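Local coordinates for peroxisomal fatty acid beta-oxidation multifunctional protein MFP2 (Arabidopsis thaliana, PDB 2WTB), which carries out successive steps of peroxisomal fatty acid beta-oxidation during seed germination, combining enoyl-CoA hydratase and NAD-dependent 3-hydroxyacyl-CoA dehydrogenase activities in one chain, at residues T494-F503 against Q553-T562; L521-M531 against E624-F632. All blocks are in the same frame, centred on the assembly; numbering follows the deposited sequence.

Contact 1. Residues T494-F503 against Q553-T562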
loop_
_atom_site.group_PDB
_atom_site.type_symbol
_atom_site.label_atom_id
_atom_site.label_comp_id
_atom_site.label_asym_id
_atom_site.label_seq_id
_atom_site.Cartn_x
_atom_site.Cartn_y
_atom_site.Cartn_z
ATOM N N THR A 494 -2.182 -4.899 25.458
ATOM C CA THR A 494 -3.492 -4.289 25.268
ATOM C C THR A 494 -3.599 -3.562 23.928
ATOM O O THR A 494 -2.976 -2.520 23.729
ATOM C CB THR A 494 -3.801 -3.298 26.402
ATOM O OG1 THR A 494 -3.649 -3.957 27.667
ATOM C CG2 THR A 494 -5.217 -2.763 26.272
ATOM N N GLY A 495 -4.385 -4.121 23.012
ATOM C CA GLY A 495 -4.632 -3.493 21.725
ATOM C C GLY A 495 -3.485 -3.610 20.735
ATOM O O GLY A 495 -3.462 -2.916 19.715
ATOM N N PHE A 496 -2.534 -4.488 21.036
ATOM C CA PHE A 496 -1.378 -4.707 20.173
ATOM C C PHE A 496 -0.750 -3.395 19.696
ATOM O O PHE A 496 -0.202 -2.636 20.495
ATOM C CB PHE A 496 -1.758 -5.587 18.981
ATOM C CG PHE A 496 -2.619 -6.761 19.347
ATOM C CD1 PHE A 496 -2.287 -7.572 20.421
ATOM C CD2 PHE A 496 -3.756 -7.060 18.616
ATOM C CE1 PHE A 496 -3.077 -8.655 20.762
ATOM C CE2 PHE A 496 -4.550 -8.143 18.951
ATOM C CZ PHE A 496 -4.210 -8.941 20.027
ATOM N N ALA A 497 -0.838 -3.131 18.396
ATOM C CA ALA A 497 -0.241 -1.927 17.821
ATOM C C ALA A 497 -1.276 -0.957 17.252
ATOM O O ALA A 497 -1.351 0.194 17.673
ATOM C CB ALA A 497 0.777 -2.293 16.753
ATOM N N VAL A 498 -2.066 -1.430 16.294
ATOM C CA VAL A 498 -3.003 -0.574 15.570
ATOM C C VAL A 498 -4.065 0.061 16.469
ATOM O O VAL A 498 -4.160 1.283 16.560
ATOM C CB VAL A 498 -3.698 -1.343 14.431
ATOM C CG1 VAL A 498 -4.687 -0.442 13.711
ATOM C CG2 VAL A 498 -2.664 -1.896 13.464
ATOM N N ASN A 499 -4.864 -0.773 17.125
ATOM C CA ASN A 499 -5.938 -0.283 17.981
ATOM C C ASN A 499 -5.442 0.497 19.194
ATOM O O ASN A 499 -6.036 1.503 19.572
ATOM C CB ASN A 499 -6.842 -1.433 18.424
ATOM C CG ASN A 499 -7.682 -1.976 17.288
ATOM O OD1 ASN A 499 -8.381 -2.978 17.441
ATOM N ND2 ASN A 499 -7.620 -1.314 16.139
ATOM N N ARG A 500 -4.356 0.033 19.803
ATOM C CA ARG A 500 -3.777 0.736 20.943
ATOM C C ARG A 500 -3.251 2.103 20.523
ATOM O O ARG A 500 -3.274 3.059 21.294
ATOM C CB ARG A 500 -2.646 -0.078 21.570
ATOM C CG ARG A 500 -1.942 0.656 22.697
ATOM C CD ARG A 500 -0.705 -0.080 23.171
ATOM N NE ARG A 500 0.035 0.705 24.154
ATOM C CZ ARG A 500 1.203 0.343 24.672
ATOM N NH1 ARG A 500 1.769 -0.797 24.302
ATOM N NH2 ARG A 500 1.805 1.122 25.560
ATOM N N MET A 501 -2.775 2.179 19.288
ATOM C CA MET A 501 -2.184 3.392 18.749
ATOM C C MET A 501 -3.221 4.503 18.629
ATOM O O MET A 501 -2.963 5.653 18.988
ATOM C CB MET A 501 -1.606 3.092 17.371
ATOM C CG MET A 501 -0.335 3.830 17.032
ATOM S SD MET A 501 0.270 3.300 15.421
ATOM C CE MET A 501 1.913 3.998 15.438
ATOM N N PHE A 502 -4.400 4.147 18.126
ATOM C CA PHE A 502 -5.425 5.131 17.799
ATOM C C PHE A 502 -6.555 5.232 18.819
ATOM O O PHE A 502 -7.568 5.884 18.563
ATOM C CB PHE A 502 -6.007 4.850 16.410
ATOM C CG PHE A 502 -5.143 5.337 15.285
ATOM C CD1 PHE A 502 -5.279 6.626 14.801
ATOM C CD2 PHE A 502 -4.191 4.513 14.716
ATOM C CE1 PHE A 502 -4.484 7.082 13.768
ATOM C CE2 PHE A 502 -3.395 4.962 13.682
ATOM C CZ PHE A 502 -3.542 6.248 13.208
ATOM N N PHE A 503 -6.393 4.598 19.976
ATOM C CA PHE A 503 -7.432 4.686 20.996
ATOM C C PHE A 503 -7.558 6.097 21.587
ATOM O O PHE A 503 -8.664 6.529 21.909
ATOM C CB PHE A 503 -7.273 3.609 22.084
ATOM C CG PHE A 503 -6.444 4.034 23.265
ATOM C CD1 PHE A 503 -6.942 4.935 24.194
ATOM C CD2 PHE A 503 -5.180 3.504 23.466
ATOM C CE1 PHE A 503 -6.184 5.320 25.284
ATOM C CE2 PHE A 503 -4.417 3.882 24.555
ATOM C CZ PHE A 503 -4.921 4.790 25.466
ATOM N N GLN A 553 -11.295 -2.031 26.570
ATOM C CA GLN A 553 -10.012 -2.677 26.814
ATOM C C GLN A 553 -8.985 -1.715 27.407
ATOM O O GLN A 553 -8.266 -2.060 28.344
ATOM C CB GLN A 553 -9.479 -3.274 25.510
ATOM C CG GLN A 553 -8.246 -4.142 25.670
ATOM C CD GLN A 553 -7.780 -4.732 24.353
ATOM O OE1 GLN A 553 -8.381 -4.492 23.305
ATOM N NE2 GLN A 553 -6.703 -5.509 24.400
ATOM N N PHE A 554 -8.929 -0.503 26.865
ATOM C CA PHE A 554 -7.923 0.474 27.271
ATOM C C PHE A 554 -8.326 1.235 28.529
ATOM O O PHE A 554 -7.474 1.623 29.329
ATOM C CB PHE A 554 -7.649 1.450 26.128
ATOM C CG PHE A 554 -7.392 0.776 24.815
ATOM C CD1 PHE A 554 -8.396 0.674 23.866
ATOM C CD2 PHE A 554 -6.153 0.231 24.533
ATOM C CE1 PHE A 554 -8.165 0.050 22.655
ATOM C CE2 PHE A 554 -5.915 -0.395 23.326
ATOM C CZ PHE A 554 -6.923 -0.484 22.385
ATOM N N ILE A 555 -9.626 1.450 28.697
ATOM C CA ILE A 555 -10.141 2.115 29.887
ATOM C C ILE A 555 -9.739 1.357 31.149
ATOM O O ILE A 555 -9.531 1.953 32.206
ATOM C CB ILE A 555 -11.676 2.231 29.843
ATOM C CG1 ILE A 555 -12.118 3.047 28.627
ATOM C CG2 ILE A 555 -12.202 2.854 31.126
ATOM C CD1 ILE A 555 -13.619 3.224 28.523
ATOM N N GLU A 556 -9.623 0.038 31.026
ATOM C CA GLU A 556 -9.366 -0.824 32.175
ATOM C C GLU A 556 -7.882 -1.104 32.398
ATOM O O GLU A 556 -7.473 -1.459 33.502
ATOM C CB GLU A 556 -10.140 -2.137 32.032
ATOM C CG GLU A 556 -11.651 -1.950 31.983
ATOM C CD GLU A 556 -12.396 -3.241 31.706
ATOM O OE1 GLU A 556 -11.741 -4.249 31.366
ATOM O OE2 GLU A 556 -13.640 -3.246 31.826
ATOM N N ASN A 557 -7.075 -0.936 31.354
ATOM C CA ASN A 557 -5.643 -1.206 31.454
ATOM C C ASN A 557 -4.775 0.054 31.460
ATOM O O ASN A 557 -3.604 0.007 31.842
ATOM C CB ASN A 557 -5.195 -2.159 30.342
ATOM C CG ASN A 557 -5.774 -3.552 30.502
ATOM O OD1 ASN A 557 -6.087 -3.984 31.611
ATOM N ND2 ASN A 557 -5.916 -4.266 29.392
ATOM N N PHE A 558 -5.349 1.175 31.037
ATOM C CA PHE A 558 -4.643 2.452 31.055
ATOM C C PHE A 558 -5.560 3.562 31.562
ATOM O O PHE A 558 -5.657 4.623 30.948
ATOM C CB PHE A 558 -4.131 2.814 29.657
ATOM C CG PHE A 558 -3.345 1.721 28.990
ATOM C CD1 PHE A 558 -3.850 1.071 27.875
ATOM C CD2 PHE A 558 -2.101 1.348 29.470
ATOM C CE1 PHE A 558 -3.131 0.069 27.252
ATOM C CE2 PHE A 558 -1.377 0.344 28.851
ATOM C CZ PHE A 558 -1.892 -0.296 27.741
ATOM N N SER A 559 -6.226 3.311 32.684
ATOM C CA SER A 559 -7.214 4.244 33.228
ATOM C C SER A 559 -6.717 5.688 33.331
ATOM O O SER A 559 -7.428 6.623 32.960
ATOM C CB SER A 559 -7.704 3.760 34.594
ATOM O OG SER A 559 -6.621 3.581 35.488
ATOM N N GLU A 560 -5.501 5.867 33.835
ATOM C CA GLU A 560 -4.957 7.204 34.063
ATOM C C GLU A 560 -4.519 7.894 32.772
ATOM O O GLU A 560 -3.859 8.932 32.807
ATOM C CB GLU A 560 -3.786 7.141 35.046
ATOM N N ARG A 561 -4.892 7.316 31.636
ATOM C CA ARG A 561 -4.503 7.850 30.335
ATOM C C ARG A 561 -5.681 7.855 29.371
ATOM O O ARG A 561 -5.520 8.149 28.187
ATOM C CB ARG A 561 -3.367 7.019 29.736
ATOM C CG ARG A 561 -1.992 7.325 30.297
ATOM C CD ARG A 561 -1.051 6.156 30.064
ATOM N NE ARG A 561 -1.219 5.575 28.734
ATOM C CZ ARG A 561 -0.701 4.410 28.360
ATOM N NH1 ARG A 561 0.018 3.696 29.214
ATOM N NH2 ARG A 561 -0.903 3.954 27.131
ATOM N N THR A 562 -6.860 7.519 29.879
ATOM C CA THR A 562 -8.040 7.407 29.033
ATOM C C THR A 562 -9.183 8.284 29.533
ATOM O O THR A 562 -9.195 8.712 30.688
ATOM C CB THR A 562 -8.531 5.946 28.934
ATOM O OG1 THR A 562 -8.955 5.491 30.224
ATOM C CG2 THR A 562 -7.420 5.041 28.427
#

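Contact 2. Residues L521-M531 against E624-F632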
loop_
_atom_site.group_PDB
_atom_site.type_symbol
_atom_site.label_atom_id
_atom_site.label_comp_id
_atom_site.label_asym_id
_atom_site.label_seq_id
_atom_site.Cartn_x
_atom_site.Cartn_y
_atom_site.Cartn_z
ATOM N N LEU A 521 -16.833 20.292 12.933
ATOM C CA LEU A 521 -15.612 21.012 12.590
ATOM C C LEU A 521 -14.419 20.074 12.750
ATOM O O LEU A 521 -13.529 20.033 11.902
ATOM C CB LEU A 521 -15.435 22.244 13.478
ATOM C CG LEU A 521 -16.529 23.314 13.438
ATOM C CD1 LEU A 521 -16.183 24.466 14.372
ATOM C CD2 LEU A 521 -16.748 23.819 12.020
ATOM N N ILE A 522 -14.414 19.323 13.848
ATOM C CA ILE A 522 -13.373 18.335 14.106
ATOM C C ILE A 522 -13.219 17.397 12.913
ATOM O O ILE A 522 -12.125 17.238 12.371
ATOM C CB ILE A 522 -13.694 17.486 15.352
ATOM C CG1 ILE A 522 -13.935 18.377 16.572
ATOM C CG2 ILE A 522 -12.574 16.489 15.624
ATOM C CD1 ILE A 522 -12.680 19.005 17.135
ATOM N N ASP A 523 -14.326 16.780 12.510
ATOM C CA ASP A 523 -14.322 15.834 11.399
ATOM C C ASP A 523 -13.815 16.463 10.107
ATOM O O ASP A 523 -13.009 15.864 9.395
ATOM C CB ASP A 523 -15.719 15.246 11.185
ATOM C CG ASP A 523 -16.069 14.191 12.216
ATOM O OD1 ASP A 523 -15.327 14.061 13.211
ATOM O OD2 ASP A 523 -17.085 13.489 12.030
ATOM N N ARG A 524 -14.287 17.669 9.809
ATOM C CA ARG A 524 -13.902 18.353 8.580
ATOM C C ARG A 524 -12.417 18.703 8.574
ATOM O O ARG A 524 -11.742 18.575 7.552
ATOM C CB ARG A 524 -14.744 19.616 8.382
ATOM N N ALA A 525 -11.911 19.142 9.721
ATOM C CA ALA A 525 -10.509 19.517 9.833
ATOM C C ALA A 525 -9.609 18.312 9.605
ATOM O O ALA A 525 -8.538 18.423 9.006
ATOM C CB ALA A 525 -10.235 20.129 11.197
ATOM N N ILE A 526 -10.062 17.157 10.081
ATOM C CA ILE A 526 -9.259 15.941 10.062
ATOM C C ILE A 526 -9.451 15.127 8.781
ATOM O O ILE A 526 -8.536 14.433 8.336
ATOM C CB ILE A 526 -9.544 15.075 11.306
ATOM C CG1 ILE A 526 -9.110 15.823 12.569
ATOM C CG2 ILE A 526 -8.834 13.737 11.204
ATOM C CD1 ILE A 526 -9.440 15.107 13.858
ATOM N N SER A 527 -10.636 15.219 8.186
ATOM C CA SER A 527 -10.896 14.553 6.915
ATOM C C SER A 527 -10.128 15.245 5.798
ATOM O O SER A 527 -9.828 14.641 4.767
ATOM C CB SER A 527 -12.392 14.543 6.598
ATOM O OG SER A 527 -13.096 13.687 7.480
ATOM N N LYS A 528 -9.815 16.517 6.014
ATOM C CA LYS A 528 -9.049 17.294 5.050
ATOM C C LYS A 528 -7.566 17.098 5.310
ATOM O O LYS A 528 -6.742 17.222 4.406
ATOM C CB LYS A 528 -9.414 18.778 5.141
ATOM C CG LYS A 528 -8.709 19.655 4.118
ATOM C CD LYS A 528 -9.329 21.042 4.054
ATOM C CE LYS A 528 -9.243 21.751 5.395
ATOM N NZ LYS A 528 -9.863 23.105 5.347
ATOM N N PHE A 529 -7.234 16.788 6.560
ATOM C CA PHE A 529 -5.855 16.522 6.948
ATOM C C PHE A 529 -5.273 15.369 6.140
ATOM O O PHE A 529 -4.071 15.319 5.895
ATOM C CB PHE A 529 -5.772 16.213 8.445
ATOM C CG PHE A 529 -4.417 15.756 8.900
ATOM C CD1 PHE A 529 -3.319 16.594 8.804
ATOM C CD2 PHE A 529 -4.241 14.489 9.436
ATOM C CE1 PHE A 529 -2.069 16.173 9.227
ATOM C CE2 PHE A 529 -2.996 14.065 9.862
ATOM C CZ PHE A 529 -1.910 14.907 9.756
ATOM N N GLY A 530 -6.135 14.448 5.722
ATOM C CA GLY A 530 -5.704 13.309 4.934
ATOM C C GLY A 530 -6.452 12.034 5.273
ATOM O O GLY A 530 -6.491 11.097 4.477
ATOM N N MET A 531 -7.041 11.997 6.463
ATOM C CA MET A 531 -7.860 10.866 6.878
ATOM C C MET A 531 -9.043 10.711 5.933
ATOM O O MET A 531 -9.533 11.695 5.379
ATOM C CB MET A 531 -8.358 11.060 8.311
ATOM C CG MET A 531 -7.263 10.984 9.361
ATOM S SD MET A 531 -6.689 9.297 9.605
ATOM C CE MET A 531 -5.146 9.572 10.463
ATOM N N GLU A 624 -8.006 24.635 12.908
ATOM C CA GLU A 624 -7.913 23.308 12.314
ATOM C C GLU A 624 -6.573 22.661 12.641
ATOM O O GLU A 624 -6.494 21.450 12.859
ATOM C CB GLU A 624 -8.120 23.369 10.801
ATOM C CG GLU A 624 -9.568 23.553 10.380
ATOM C CD GLU A 624 -9.756 23.429 8.880
ATOM O OE1 GLU A 624 -8.767 23.125 8.179
ATOM O OE2 GLU A 624 -10.891 23.635 8.401
ATOM N N LYS A 625 -5.521 23.472 12.677
ATOM C CA LYS A 625 -4.203 22.986 13.067
ATOM C C LYS A 625 -4.237 22.456 14.497
ATOM O O LYS A 625 -3.672 21.403 14.796
ATOM C CB LYS A 625 -3.158 24.098 12.942
ATOM C CG LYS A 625 -1.785 23.706 13.463
ATOM C CD LYS A 625 -0.795 24.856 13.372
ATOM C CE LYS A 625 0.587 24.419 13.837
ATOM N NZ LYS A 625 1.578 25.530 13.794
ATOM N N ASP A 626 -4.913 23.193 15.374
ATOM C CA ASP A 626 -5.013 22.830 16.783
ATOM C C ASP A 626 -5.852 21.573 16.995
ATOM O O ASP A 626 -5.491 20.710 17.796
ATOM C CB ASP A 626 -5.584 23.994 17.598
ATOM C CG ASP A 626 -4.641 25.179 17.656
ATOM O OD1 ASP A 626 -3.444 24.993 17.341
ATOM O OD2 ASP A 626 -5.093 26.290 18.015
ATOM N N ILE A 627 -6.975 21.474 16.287
ATOM C CA ILE A 627 -7.802 20.275 16.352
ATOM C C ILE A 627 -6.950 19.057 16.023
ATOM O O ILE A 627 -6.879 18.102 16.797
ATOM C CB ILE A 627 -8.977 20.330 15.361
ATOM C CG1 ILE A 627 -10.065 21.277 15.864
ATOM C CG2 ILE A 627 -9.555 18.940 15.150
ATOM C CD1 ILE A 627 -11.253 21.381 14.929
ATOM N N ILE A 628 -6.298 19.107 14.868
ATOM C CA ILE A 628 -5.411 18.039 14.441
ATOM C C ILE A 628 -4.326 17.780 15.482
ATOM O O ILE A 628 -4.095 16.638 15.877
ATOM C CB ILE A 628 -4.763 18.365 13.081
ATOM C CG1 ILE A 628 -5.824 18.368 11.978
ATOM C CG2 ILE A 628 -3.671 17.366 12.756
ATOM C CD1 ILE A 628 -5.330 18.912 10.657
ATOM N N GLU A 629 -3.676 18.845 15.940
ATOM C CA GLU A 629 -2.553 18.706 16.862
ATOM C C GLU A 629 -2.942 18.104 18.211
ATOM O O GLU A 629 -2.161 17.371 18.814
ATOM C CB GLU A 629 -1.831 20.042 17.055
ATOM C CG GLU A 629 -0.954 20.437 15.877
ATOM C CD GLU A 629 0.101 21.463 16.245
ATOM O OE1 GLU A 629 0.026 22.026 17.357
ATOM O OE2 GLU A 629 1.008 21.703 15.418
ATOM N N MET A 630 -4.147 18.412 18.680
ATOM C CA MET A 630 -4.615 17.896 19.963
ATOM C C MET A 630 -5.196 16.490 19.826
ATOM O O MET A 630 -5.400 15.789 20.818
ATOM C CB MET A 630 -5.654 18.835 20.585
ATOM C CG MET A 630 -5.129 20.224 20.907
ATOM S SD MET A 630 -6.246 21.173 21.962
ATOM C CE MET A 630 -6.076 20.290 23.509
ATOM N N THR A 631 -5.457 16.081 18.591
ATOM C CA THR A 631 -6.060 14.782 18.334
ATOM C C THR A 631 -5.016 13.749 17.913
ATOM O O THR A 631 -5.215 12.548 18.088
ATOM C CB THR A 631 -7.159 14.889 17.253
ATOM O OG1 THR A 631 -8.207 15.745 17.722
ATOM C CG2 THR A 631 -7.742 13.524 16.935
ATOM N N PHE A 632 -3.898 14.223 17.371
ATOM C CA PHE A 632 -2.892 13.326 16.806
ATOM C C PHE A 632 -1.610 13.219 17.626
ATOM O O PHE A 632 -0.955 12.178 17.627
ATOM C CB PHE A 632 -2.570 13.722 15.366
ATOM C CG PHE A 632 -3.552 13.195 14.370
ATOM C CD1 PHE A 632 -3.478 11.883 13.938
ATOM C CD2 PHE A 632 -4.556 14.000 13.874
ATOM C CE1 PHE A 632 -4.386 11.392 13.025
ATOM C CE2 PHE A 632 -5.466 13.513 12.955
ATOM C CZ PHE A 632 -5.383 12.211 12.531
#

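Contact 1. Residues T494-F503 against Q553-T562
Phe503 and Phe554 form the tight centre of this contact, an offset stack with ring centroids 4.6 Å apart and planes only 12° from parallel. Phe554 CB lies 4.0 Å from the Phe503 centroid, close to the ring normal. With CG beside its own backbone N (chi1 -49°), Phe554 reaches past Thr494 to the start of helix 498-514, where its CE2 is 3.4 Å from Arg500 CA. A methyl group, Thr562 CG2, closes on Phe503 CE1. Thr494 belongs to this packed part through CG2, against Gln553 CG and Phe554 CD2, and through CB, 3.5 Å from Phe558 CE1. Toward solvent only its OG1 is engaged, taking a weak, bent hydrogen bond of 2.9 Å from ND2 of exposed Asn557. On another flank the Arg500 guanidinium lays one face near Phe558 CZ, its plane 15° from that of the ring; within 553-562, Arg561 NH2 lies over the Phe558 ring, toward its rim. Arg500 NH2 and Arg561 NH2 are 4.2 Å apart, but both arginines make salt bridges to Glu638, and Arg500 another to Glu645. In this C-terminal dehydrogenase domain, an apolar aromatic stack thus holds the start of helix 498-514 to the end of helix 544-557, while the carboxylates together probably offset the paired positive charges.

Contact 2. Residues L521-M531 against E624-F632
Ile526 and Ile627 are the reciprocal knobs of a knobs-into-holes packing between two helices of the all-helical part of the dehydrogenase, whose short segments cross at -83° with axes 9.0 Å apart. Ile526 fills the hollow framed by Ile627, Ile628, Thr631 and Phe632. Its two branches divide the space: CD1 points to the methyl of Thr631 and to Ile627 CG2, whereas, with CG1 beside the backbone N (chi1 -64°), CG2 stands anti to that N and meets the edge of the Phe632 ring at CE2. In return Ile627 enters the hollow among Leu521, Ile522, Ala525 and Ile526, and its CD1 ends 3.5 Å from Ile522 CD1. The small Ala525 lets the backbones come close, its CA being 5.2 Å from that of Glu624; Ala525 CB rests on Glu624 CG at 3.6 Å. Ile628 is a third bump, with CD1 against Phe529 CB and CG2 over the centre of the Phe529 ring, 4.0 Å from the centroid. The Phe529 and Phe632 rings meet obliquely, planes at 46°, and Trp674 adds an edge-to-face partner to Phe529. Tyr505 of helix 498-514 packs on both Ile526 and Phe632, extending the apolar core. At the solvent-exposed side Lys528, bent at chi3, crosses Glu624 at about a right angle and makes a salt bridge to it. Both bonds in this bridge are weak, the NZ of Lys528 lying 3.0 Å from OE1 and 3.3 Å from OE2 of Glu624.

In the fold
After the N-terminal hydratase/isomerase section and the NAD-binding sheet, the chain leaves strand 486-491 and enters helix 498-514 through residues 494-503. Helix 519-529 follows directly and supplies the first side of contact 2. Contact 1 then closes a largely helical loop when residues 553-562 return to the start of helix 498-514. Contact 2 closes later, at 624-632, so the two loops cross rather than nest. Their centres are about 21 Å apart, yet Phe502 packs against Met531. Helix 624-644 links them further, using its first turns in contact 2 and Glu638 beside contact 1. In the helical C-terminal part they join helices distant in sequence, 498-514 with 544-557 and 519-529 with 624-644.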